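Local coordinates for protein D-alanyl transferase DltD (Enterococcus faecalis, PDB 6O93) that probably transfers D-alanine onto lipoteichoic acid during cell wall biogenesis in this Gram-positive bacterium, at residues D266-P271 and Q309-Q314. Residues are numbered along the deposited sequence; the frame is centred on the assembly and turned at random.
Sequences DYRFSP and QDMLQQ
Met311 reaches from the first turn of helix 309-324 into the bend of loop 266-271, and most of the contact gathers round its side chain. CG leaves anti to the backbone N (chi1 178°) and the bend at chi2 turns SD to the loop backbone; a further bend at chi3 brings CE toward the Tyr267 ring. SD takes a weak but fairly straight hydrogen bond from Tyr267 N, at 3.4 Å. The same sulfur lies 5.0 Å from the centroid of the Tyr267 ring, obliquely placed, a Met-aromatic contact.

Apolar packing continues along that ring. The terminal methyl CE of Met311 approaches Tyr267 CD2 at 4.0 Å, while CD2 of Leu312, whose side chain runs alongside the tyrosine, meets the ring edge in plane. Farther along the helix, Gln314 lies beside the aliphatic part of Arg268, with Arg268 CD 3.9 Å from Gln314 CB; Arg268 CG also rests against Met311 CG.

The polar part is organised within the loop. Arg268 grips the Asp266 carboxylate side-on, NE to OD1 and NH2 to OD2, the latter a salt bridge of 2.8 Å. OD1 also accepts from Arg268 N, which meets it from above the carboxylate plane; two donors thus fix this oxygen, 3.6 Å from Met311 CG. Phe269 CZ lies over one face of the guanidinium. At its edge, NH1 donates to a water that in turn donates to Gln314 OE1, bridging the polar ends of two side chains whose aliphatic parts already touch.

Beyond the pair, Lys318 of the same helix bonds to Arg268 O, and Ser270 OG caps Glu272 N as the loop turns into helix 272-285. Asp266 OD1 accepting from Arg268 N makes an Asx turn, to which the Asp266-Arg268 salt bridge adds a second tie; it packs on a helix of a chain built round a five-stranded parallel sheet, consistent with the SGNH-hydrolase clan to which DltD belongs.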
loop_
_atom_site.group_PDB
_atom_site.type_symbol
_atom_site.label_atom_id
_atom_site.label_comp_id
_atom_site.label_asym_id
_atom_site.label_seq_id
_atom_site.Cartn_x
_atom_site.Cartn_y
_atom_site.Cartn_z
ATOM N N ASP A 266 -6.823 13.628 13.976
ATOM C CA ASP A 266 -5.572 13.283 14.635
ATOM C C ASP A 266 -5.180 11.872 14.223
ATOM O O ASP A 266 -5.969 10.937 14.390
ATOM C CB ASP A 266 -5.727 13.386 16.156
ATOM C CG ASP A 266 -4.407 13.329 16.887
ATOM O OD1 ASP A 266 -3.379 13.021 16.248
ATOM O OD2 ASP A 266 -4.401 13.602 18.107
ATOM N N TYR A 267 -3.969 11.725 13.688
ATOM C CA TYR A 267 -3.462 10.436 13.231
ATOM C C TYR A 267 -2.306 9.925 14.082
ATOM O O TYR A 267 -1.608 8.994 13.666
ATOM C CB TYR A 267 -3.008 10.528 11.771
ATOM C CG TYR A 267 -4.060 10.992 10.789
ATOM C CD1 TYR A 267 -5.377 10.564 10.885
ATOM C CD2 TYR A 267 -3.728 11.855 9.755
ATOM C CE1 TYR A 267 -6.335 10.989 9.977
ATOM C CE2 TYR A 267 -4.674 12.285 8.846
ATOM C CZ TYR A 267 -5.973 11.852 8.959
ATOM O OH TYR A 267 -6.907 12.285 8.046
ATOM N N ARG A 268 -2.078 10.511 15.258
ATOM C CA ARG A 268 -0.929 10.132 16.072
ATOM C C ARG A 268 -1.144 8.836 16.843
ATOM O O ARG A 268 -0.160 8.195 17.227
ATOM C CB ARG A 268 -0.592 11.255 17.055
ATOM C CG ARG A 268 -0.124 12.543 16.392
ATOM C CD ARG A 268 0.042 13.654 17.414
ATOM N NE ARG A 268 -1.223 13.962 18.072
ATOM C CZ ARG A 268 -1.339 14.668 19.192
ATOM N NH1 ARG A 268 -0.262 15.149 19.798
ATOM N NH2 ARG A 268 -2.537 14.886 19.710
ATOM N N PHE A 269 -2.391 8.435 17.077
ATOM C CA PHE A 269 -2.702 7.265 17.891
ATOM C C PHE A 269 -3.597 6.333 17.087
ATOM O O PHE A 269 -4.669 6.744 16.627
ATOM C CB PHE A 269 -3.379 7.681 19.198
ATOM C CG PHE A 269 -2.751 8.885 19.842
ATOM C CD1 PHE A 269 -1.533 8.782 20.495
ATOM C CD2 PHE A 269 -3.375 10.120 19.789
ATOM C CE1 PHE A 269 -0.953 9.888 21.087
ATOM C CE2 PHE A 269 -2.797 11.231 20.379
ATOM C CZ PHE A 269 -1.586 11.113 21.030
ATOM N N SER A 270 -3.164 5.085 16.919
ATOM C CA SER A 270 -3.902 4.177 16.051
ATOM C C SER A 270 -3.438 2.731 16.185
ATOM O O SER A 270 -2.238 2.472 16.352
ATOM C CB SER A 270 -3.756 4.617 14.592
ATOM O OG SER A 270 -4.454 3.738 13.731
ATOM N N PRO A 271 -4.354 1.760 16.107
ATOM C CA PRO A 271 -3.922 0.367 15.925
ATOM C C PRO A 271 -3.159 0.147 14.632
ATOM O O PRO A 271 -2.490 -0.885 14.491
ATOM C CB PRO A 271 -5.242 -0.418 15.934
ATOM C CG PRO A 271 -6.218 0.468 16.617
ATOM C CD PRO A 271 -5.814 1.864 16.276
ATOM N N GLN A 309 -1.004 20.576 9.892
ATOM C CA GLN A 309 0.251 20.125 9.302
ATOM C C GLN A 309 1.280 19.800 10.375
ATOM O O GLN A 309 2.143 18.937 10.166
ATOM C CB GLN A 309 0.794 21.192 8.352
ATOM C CG GLN A 309 -0.028 21.366 7.085
ATOM C CD GLN A 309 0.173 20.232 6.094
ATOM O OE1 GLN A 309 1.064 19.397 6.258
ATOM N NE2 GLN A 309 -0.655 20.200 5.056
ATOM N N ASP A 310 1.210 20.477 11.525
ATOM C CA ASP A 310 2.082 20.129 12.642
ATOM C C ASP A 310 1.806 18.710 13.120
ATOM O O ASP A 310 2.737 17.952 13.417
ATOM C CB ASP A 310 1.892 21.127 13.786
ATOM C CG ASP A 310 2.149 22.562 13.359
ATOM O OD1 ASP A 310 3.042 22.784 12.513
ATOM O OD2 ASP A 310 1.456 23.469 13.869
ATOM N N MET A 311 0.527 18.333 13.199
ATOM C CA MET A 311 0.170 16.969 13.573
ATOM C C MET A 311 0.695 15.966 12.553
ATOM O O MET A 311 1.183 14.892 12.920
ATOM C CB MET A 311 -1.349 16.855 13.716
ATOM C CG MET A 311 -1.860 15.462 14.061
ATOM S SD MET A 311 -2.113 14.395 12.626
ATOM C CE MET A 311 -3.449 15.242 11.788
ATOM N N LEU A 312 0.609 16.299 11.262
ATOM C CA LEU A 312 1.131 15.402 10.238
ATOM C C LEU A 312 2.632 15.197 10.389
ATOM O O LEU A 312 3.139 14.107 10.105
ATOM C CB LEU A 312 0.803 15.940 8.845
ATOM C CG LEU A 312 -0.670 15.878 8.429
ATOM C CD1 LEU A 312 -0.875 16.564 7.087
ATOM C CD2 LEU A 312 -1.165 14.436 8.370
ATOM N N GLN A 313 3.359 16.225 10.838
ATOM C CA GLN A 313 4.789 16.059 11.083
ATOM C C GLN A 313 5.046 15.186 12.302
ATOM O O GLN A 313 6.036 14.446 12.336
ATOM C CB GLN A 313 5.462 17.423 11.254
ATOM C CG GLN A 313 5.588 18.208 9.959
ATOM C CD GLN A 313 6.302 17.420 8.876
ATOM O OE1 GLN A 313 7.383 16.874 9.099
ATOM N NE2 GLN A 313 5.687 17.336 7.704
ATOM N N GLN A 314 4.176 15.256 13.312
ATOM C CA GLN A 314 4.283 14.337 14.438
ATOM C C GLN A 314 4.079 12.898 13.981
ATOM O O GLN A 314 4.767 11.983 14.451
ATOM C CB GLN A 314 3.265 14.714 15.514
ATOM C CG GLN A 314 3.527 16.063 16.171
ATOM C CD GLN A 314 4.791 16.071 17.009
ATOM O OE1 GLN A 314 4.922 15.304 17.961
ATOM N NE2 GLN A 314 5.732 16.938 16.655
HETATM O O HOH W 1 2.473 14.956 19.632
#